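Local coordinates for Lys-gingipain W83 (Porphyromonas gingivalis, PDB 6I9A), which cleaves proteins after lysine as a secreted cysteine protease of family C25, here its catalytic part in complex with the inhibitor KYT-36, at residues A[150-159]-A[186-197]. Numbering follows the deposited sequence.
Sequences LEKVLLIAGA and YTDVYNYLKAPY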
ATOM      1  N   LEU A 150      -4.218  16.902   0.268  1.00  9.27           N
ATOM      2  CA  LEU A 150      -3.248  16.036  -0.406  1.00 10.09           C
ATOM      3  C   LEU A 150      -1.884  16.727  -0.528  1.00 10.18           C
ATOM      4  O   LEU A 150      -0.854  16.056  -0.731  1.00 11.49           O
ATOM      5  CB  LEU A 150      -3.765  15.673  -1.798  1.00  9.67           C
ATOM      6  CG  LEU A 150      -5.004  14.803  -1.809  1.00 10.14           C
ATOM      7  CD1 LEU A 150      -5.512  14.583  -3.215  1.00 11.24           C
ATOM      8  CD2 LEU A 150      -4.736  13.437  -1.154  1.00 10.60           C
ATOM      9  N   GLU A 151      -1.828  18.057  -0.345  1.00 10.27           N
ATOM     10  CA  GLU A 151      -0.608  18.846  -0.479  1.00  9.99           C
ATOM     11  C   GLU A 151       0.101  19.011   0.864  1.00  9.08           C
ATOM     12  O   GLU A 151       1.022  19.843   0.969  1.00  9.89           O
ATOM     13  CB  GLU A 151      -0.934  20.221  -1.090  1.00 11.04           C
ATOM     14  CG  GLU A 151      -1.635  20.058  -2.454  1.00 12.27           C
ATOM     15  CD  GLU A 151      -2.078  21.391  -3.038  1.00 12.10           C
ATOM     16  OE1 GLU A 151      -1.634  21.723  -4.159  1.00 14.86           O
ATOM     17  OE2 GLU A 151      -2.864  22.116  -2.363  1.00 14.50           O
ATOM     18  N   LYS A 152      -0.281  18.215   1.859  1.00  9.19           N
ATOM     19  CA  LYS A 152       0.227  18.384   3.225  0.50  9.71           C
ATOM     20  C   LYS A 152       0.667  17.048   3.789  1.00  9.50           C
ATOM     21  O   LYS A 152       0.031  16.021   3.506  1.00 10.68           O
ATOM     22  CB  LYS A 152      -0.885  18.995   4.097  0.50 10.23           C
ATOM     23  CG  LYS A 152      -1.554  20.211   3.422  0.50 11.10           C
ATOM     24  CD  LYS A 152      -2.571  20.872   4.325  0.50 12.03           C
ATOM     25  CE  LYS A 152      -3.300  21.985   3.597  0.50 13.17           C
ATOM     26  NZ  LYS A 152      -4.433  22.487   4.400  0.50 15.93           N
ATOM     27  N   VAL A 153       1.731  17.050   4.608  1.00  9.46           N
ATOM     28  CA  VAL A 153       2.244  15.818   5.217  1.00  9.34           C
ATOM     29  C   VAL A 153       2.662  16.129   6.637  1.00  9.18           C
ATOM     30  O   VAL A 153       2.885  17.306   6.991  1.00  9.43           O
ATOM     31  CB  VAL A 153       3.422  15.164   4.438  1.00 10.38           C
ATOM     32  CG1 VAL A 153       3.026  14.831   3.006  1.00 11.25           C
ATOM     33  CG2 VAL A 153       4.687  16.022   4.470  1.00 11.21           C
ATOM     34  N   LEU A 154       2.790  15.059   7.450  1.00  8.67           N
ATOM     35  CA  LEU A 154       3.275  15.131   8.829  1.00  8.72           C
ATOM     36  C   LEU A 154       4.436  14.156   8.972  1.00  8.80           C
ATOM     37  O   LEU A 154       4.302  12.960   8.714  1.00  8.92           O
ATOM     38  CB  LEU A 154       2.157  14.770   9.795  1.00  9.89           C
ATOM     39  CG  LEU A 154       2.567  14.701  11.288  1.00  9.58           C
ATOM     40  CD1 LEU A 154       3.097  16.041  11.817  1.00 10.02           C
ATOM     41  CD2 LEU A 154       1.424  14.179  12.120  1.00 10.28           C
ATOM     42  N   LEU A 155       5.606  14.704   9.392  1.00  8.47           N
ATOM     43  CA  LEU A 155       6.854  13.920   9.554  1.00  8.37           C
ATOM     44  C   LEU A 155       7.396  14.145  10.948  1.00  8.36           C
ATOM     45  O   LEU A 155       7.577  15.309  11.366  1.00  9.18           O
ATOM     46  CB  LEU A 155       7.861  14.399   8.515  1.00  9.05           C
ATOM     47  CG  LEU A 155       7.419  14.323   7.044  1.00  9.18           C
ATOM     48  CD1 LEU A 155       8.476  14.958   6.132  1.00 11.82           C
ATOM     49  CD2 LEU A 155       7.173  12.842   6.614  1.00 11.32           C
ATOM     50  N   ILE A 156       7.623  13.065  11.696  1.00  8.51           N
ATOM     51  CA  ILE A 156       8.067  13.201  13.088  1.00  8.40           C
ATOM     52  C   ILE A 156       9.263  12.308  13.347  1.00  8.58           C
ATOM     53  O   ILE A 156       9.172  11.061  13.174  1.00  8.70           O
ATOM     54  CB  ILE A 156       6.896  12.780  14.053  1.00  8.67           C
ATOM     55  CG1 ILE A 156       5.690  13.744  13.863  1.00 10.15           C
ATOM     56  CG2 ILE A 156       7.380  12.797  15.524  1.00  9.51           C
ATOM     57  CD1 ILE A 156       4.440  13.214  14.530  1.00 12.30           C
ATOM     58  N   ALA A 157      10.363  12.922  13.832  1.00  8.25           N
ATOM     59  CA  ALA A 157      11.480  12.204  14.416  1.00  8.88           C
ATOM     60  C   ALA A 157      11.222  12.225  15.911  1.00  8.30           C
ATOM     61  O   ALA A 157      11.443  13.274  16.572  1.00  9.36           O
ATOM     62  CB  ALA A 157      12.808  12.869  14.074  1.00  9.53           C
ATOM     63  N   GLY A 158      10.651  11.165  16.462  1.00  8.37           N
ATOM     64  CA  GLY A 158      10.256  11.139  17.864  1.00  9.50           C
ATOM     65  C   GLY A 158      11.415  11.050  18.823  1.00  8.57           C
ATOM     66  O   GLY A 158      12.593  11.058  18.455  1.00  8.86           O
ATOM     67  N   ALA A 159      11.057  10.912  20.095  1.00  9.36           N
ATOM     68  CA  ALA A 159      12.034  11.023  21.181  1.00  9.79           C
ATOM     69  C   ALA A 159      12.893   9.794  21.355  1.00 10.16           C
ATOM     70  O   ALA A 159      12.403   8.666  21.354  1.00 10.15           O
ATOM     71  CB  ALA A 159      11.304  11.296  22.490  1.00 11.54           C
ATOM     72  N   TYR A 186       4.177  20.212  -2.213  1.00 10.11           N
ATOM     73  CA  TYR A 186       3.664  20.191  -0.849  1.00 10.59           C
ATOM     74  C   TYR A 186       3.685  21.578  -0.262  1.00 10.93           C
ATOM     75  O   TYR A 186       4.767  22.188  -0.141  1.00 13.35           O
ATOM     76  CB  TYR A 186       4.473  19.227   0.040  1.00 10.50           C
ATOM     77  CG  TYR A 186       4.265  17.796  -0.398  1.00 10.26           C
ATOM     78  CD1 TYR A 186       3.161  17.069   0.040  1.00 10.14           C
ATOM     79  CD2 TYR A 186       5.210  17.139  -1.180  1.00 10.66           C
ATOM     80  CE1 TYR A 186       2.967  15.736  -0.347  1.00 10.54           C
ATOM     81  CE2 TYR A 186       5.034  15.808  -1.552  1.00 10.50           C
ATOM     82  CZ  TYR A 186       3.933  15.101  -1.095  1.00 10.38           C
ATOM     83  OH  TYR A 186       3.793  13.776  -1.458  1.00 11.56           O
ATOM     84  N   THR A 187       2.503  22.092   0.053  1.00 10.25           N
ATOM     85  CA  THR A 187       2.355  23.435   0.606  1.00 11.15           C
ATOM     86  C   THR A 187       2.608  23.483   2.099  1.00 11.02           C
ATOM     87  O   THR A 187       2.900  24.558   2.628  1.00 12.08           O
ATOM     88  CB  THR A 187       0.908  23.948   0.343  1.00 11.39           C
ATOM     89  OG1 THR A 187      -0.029  23.061   0.957  1.00 11.47           O
ATOM     90  CG2 THR A 187       0.606  24.052  -1.160  1.00 13.31           C
ATOM     91  N   ASP A 188       2.432  22.357   2.803  1.00 10.30           N
ATOM     92  CA  ASP A 188       2.560  22.311   4.257  1.00 10.34           C
ATOM     93  C   ASP A 188       3.236  21.019   4.654  1.00 10.44           C
ATOM     94  O   ASP A 188       2.650  19.934   4.523  1.00 12.95           O
ATOM     95  CB  ASP A 188       1.183  22.412   4.909  1.00 12.04           C
ATOM     96  CG  ASP A 188       0.457  23.694   4.553  1.00 12.29           C
ATOM     97  OD1 ASP A 188      -0.260  23.716   3.536  1.00 12.98           O
ATOM     98  OD2 ASP A 188       0.678  24.714   5.242  1.00 14.72           O
ATOM     99  N   VAL A 189       4.475  21.121   5.078  1.00 10.08           N
ATOM    100  CA  VAL A 189       5.275  19.985   5.482  1.00 10.12           C
ATOM    101  C   VAL A 189       5.432  20.132   6.985  1.00  9.53           C
ATOM    102  O   VAL A 189       6.373  20.773   7.483  1.00 11.27           O
ATOM    103  CB  VAL A 189       6.579  19.898   4.702  1.00 10.41           C
ATOM    104  CG1 VAL A 189       7.403  18.708   5.188  1.00 10.56           C
ATOM    105  CG2 VAL A 189       6.311  19.787   3.202  1.00 11.37           C
ATOM    106  N   TYR A 190       4.455  19.618   7.730  1.00  9.43           N
ATOM    107  CA  TYR A 190       4.491  19.725   9.192  1.00  9.94           C
ATOM    108  C   TYR A 190       5.550  18.762   9.672  1.00  9.36           C
ATOM    109  O   TYR A 190       5.480  17.572   9.366  1.00 10.92           O
ATOM    110  CB  TYR A 190       3.136  19.375   9.785  1.00 10.09           C
ATOM    111  CG  TYR A 190       1.953  20.109   9.193  1.00 10.52           C
ATOM    112  CD1 TYR A 190       1.788  21.482   9.370  1.00 12.28           C
ATOM    113  CD2 TYR A 190       0.962  19.415   8.503  1.00 11.77           C
ATOM    114  CE1 TYR A 190       0.662  22.141   8.865  1.00 13.62           C
ATOM    115  CE2 TYR A 190      -0.177  20.043   8.043  1.00 12.65           C
ATOM    116  CZ  TYR A 190      -0.309  21.404   8.204  1.00 12.81           C
ATOM    117  OH  TYR A 190      -1.482  21.993   7.761  1.00 13.71           O
ATOM    118  N   ASN A 191       6.551  19.252  10.390  1.00 10.13           N
ATOM    119  CA  ASN A 191       7.672  18.368  10.784  1.00  9.86           C
ATOM    120  C   ASN A 191       8.115  18.715  12.185  1.00 10.35           C
ATOM    121  O   ASN A 191       8.209  19.898  12.548  1.00 11.72           O
ATOM    122  CB  ASN A 191       8.824  18.475   9.773  1.00 11.52           C
ATOM    123  CG  ASN A 191       9.510  19.811   9.721  1.00 12.56           C
ATOM    124  OD1 ASN A 191      10.603  19.961  10.286  1.00 14.99           O
ATOM    125  ND2 ASN A 191       8.927  20.794   9.035  1.00 12.54           N
ATOM    126  N   TYR A 192       8.370  17.673  12.967  1.00  9.31           N
ATOM    127  CA  TYR A 192       8.819  17.821  14.345  1.00  9.65           C
ATOM    128  C   TYR A 192      10.066  16.975  14.489  1.00 10.10           C
ATOM    129  O   TYR A 192      10.001  15.731  14.442  1.00 11.05           O
ATOM    130  CB  TYR A 192       7.711  17.355  15.277  1.00 10.39           C
ATOM    131  CG  TYR A 192       6.506  18.252  15.183  1.00 10.41           C
ATOM    132  CD1 TYR A 192       5.590  18.116  14.134  1.00 10.60           C
ATOM    133  CD2 TYR A 192       6.326  19.319  16.080  1.00 10.65           C
ATOM    134  CE1 TYR A 192       4.530  19.006  13.977  1.00 11.29           C
ATOM    135  CE2 TYR A 192       5.259  20.204  15.936  1.00 12.54           C
ATOM    136  CZ  TYR A 192       4.350  20.033  14.896  1.00 11.21           C
ATOM    137  OH  TYR A 192       3.300  20.908  14.736  1.00 12.63           O
ATOM    138  N   LEU A 193      11.201  17.629  14.610  1.00 10.66           N
ATOM    139  CA  LEU A 193      12.493  16.961  14.644  1.00 10.83           C
ATOM    140  C   LEU A 193      12.952  16.615  16.016  1.00 10.29           C
ATOM    141  O   LEU A 193      13.831  15.769  16.166  1.00 10.85           O
ATOM    142  CB  LEU A 193      13.538  17.883  13.973  1.00 12.83           C
ATOM    143  CG  LEU A 193      13.316  18.118  12.448  1.00 14.26           C
ATOM    144  CD1 LEU A 193      14.212  19.241  11.902  1.00 17.85           C
ATOM    145  CD2 LEU A 193      13.441  16.790  11.642  1.00 18.55           C
ATOM    146  N   LYS A 194      12.416  17.295  17.014  1.00 11.24           N
ATOM    147  CA  LYS A 194      12.826  17.143  18.413  1.00 12.28           C
ATOM    148  C   LYS A 194      11.819  17.882  19.265  1.00 12.04           C
ATOM    149  O   LYS A 194      10.941  18.585  18.730  1.00 12.40           O
ATOM    150  CB  LYS A 194      14.250  17.709  18.665  1.00 14.34           C
ATOM    151  CG  LYS A 194      14.358  19.186  18.301  1.00 17.53           C
ATOM    152  CD  LYS A 194      15.820  19.677  18.479  1.00 22.90           C
ATOM    153  CE  LYS A 194      15.952  21.117  18.058  1.00 32.55           C
ATOM    154  NZ  LYS A 194      17.289  21.663  18.433  1.00 49.77           N
ATOM    155  N   ALA A 195      11.904  17.707  20.567  1.00 13.11           N
ATOM    156  CA  ALA A 195      11.011  18.394  21.494  1.00 14.24           C
ATOM    157  C   ALA A 195      11.232  19.910  21.419  1.00 15.81           C
ATOM    158  O   ALA A 195      12.333  20.375  21.111  1.00 17.29           O
ATOM    159  CB  ALA A 195      11.283  17.883  22.907  1.00 16.98           C
ATOM    160  N   PRO A 196      10.150  20.712  21.589  1.00 16.88           N
ATOM    161  CA  PRO A 196       8.792  20.283  21.949  1.00 16.59           C
ATOM    162  C   PRO A 196       7.997  19.730  20.775  1.00 15.02           C
ATOM    163  O   PRO A 196       8.010  20.263  19.658  1.00 16.48           O
ATOM    164  CB  PRO A 196       8.148  21.578  22.468  1.00 17.87           C
ATOM    165  CG  PRO A 196       8.817  22.645  21.670  1.00 25.29           C
ATOM    166  CD  PRO A 196      10.263  22.196  21.566  1.00 20.08           C
ATOM    167  N   TYR A 197       7.290  18.657  21.061  1.00 12.74           N
ATOM    168  CA  TYR A 197       6.389  18.023  20.082  1.00 11.49           C
ATOM    169  C   TYR A 197       4.959  18.520  20.167  1.00 12.47           C
ATOM    170  O   TYR A 197       4.095  18.049  19.411  1.00 12.55           O
ATOM    171  CB  TYR A 197       6.403  16.508  20.294  1.00 11.66           C
ATOM    172  CG  TYR A 197       7.743  15.879  19.976  1.00 10.63           C
ATOM    173  CD1 TYR A 197       8.162  15.721  18.653  1.00 10.16           C
ATOM    174  CD2 TYR A 197       8.590  15.454  20.991  1.00 11.08           C
ATOM    175  CE1 TYR A 197       9.379  15.121  18.343  1.00  9.77           C
ATOM    176  CE2 TYR A 197       9.805  14.828  20.699  1.00 10.60           C
ATOM    177  CZ  TYR A 197      10.197  14.684  19.368  1.00  9.86           C
ATOM    178  OH  TYR A 197      11.405  14.084  19.112  1.00 10.52           O
TER
HETATM  179  O   HOH W   1      -2.688  23.158   0.171  1.00 16.28           O
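With CG of Tyr197 turned anti to its own carbonyl carbon (chi1 -66°), the phenol reaches back to strand 152-157, while CG of Leu154, anti to the backbone N (chi1 176°), sends CD1 across to strand 188-192. The Tyr197 hydroxyl donates to Ala157 O at 2.7 Å, in the carbonyl plane on a lone pair. Tyrosine suits this place because its long, rigid ring carries a hydroxyl back to Ala157 O where the backbones have begun to part; nearby, the Ala159 side chain is about 6 Å from that of His216, the inferred catalytic proton donor. Leu154 CD1 lies against Tyr190 CB and meets the edge of the Tyr192 ring, 3.9 Å from CE1; the Tyr192 hydroxyl is hydrogen-bonded to His203 NE2, and the His203 ring stacks on Tyr190.

Between the strands runs regular parallel pairing: Val153 N and Leu155 N give to Asp188 O and Tyr190 O, and Tyr192 N returns to Leu155 O at 3.0 Å. Beta-branched Val153 and Val189 favour the extended chain and lie side by side, CG2 to CG1 3.9 Å, on the face where helix 163-178 covers Leu155. At the start, a water donates to both Glu151 OE2 and Thr187 OG1, and that hydroxyl donates to Asp188 OD1 at 2.7 Å.

In this beta-alpha-beta crossover, backbone bonds and apolar packing hold outermost strand 188-192, and the short, directional Tyr197 bond extends the link beyond the last backbone pair, Ala157 N to Tyr192 O.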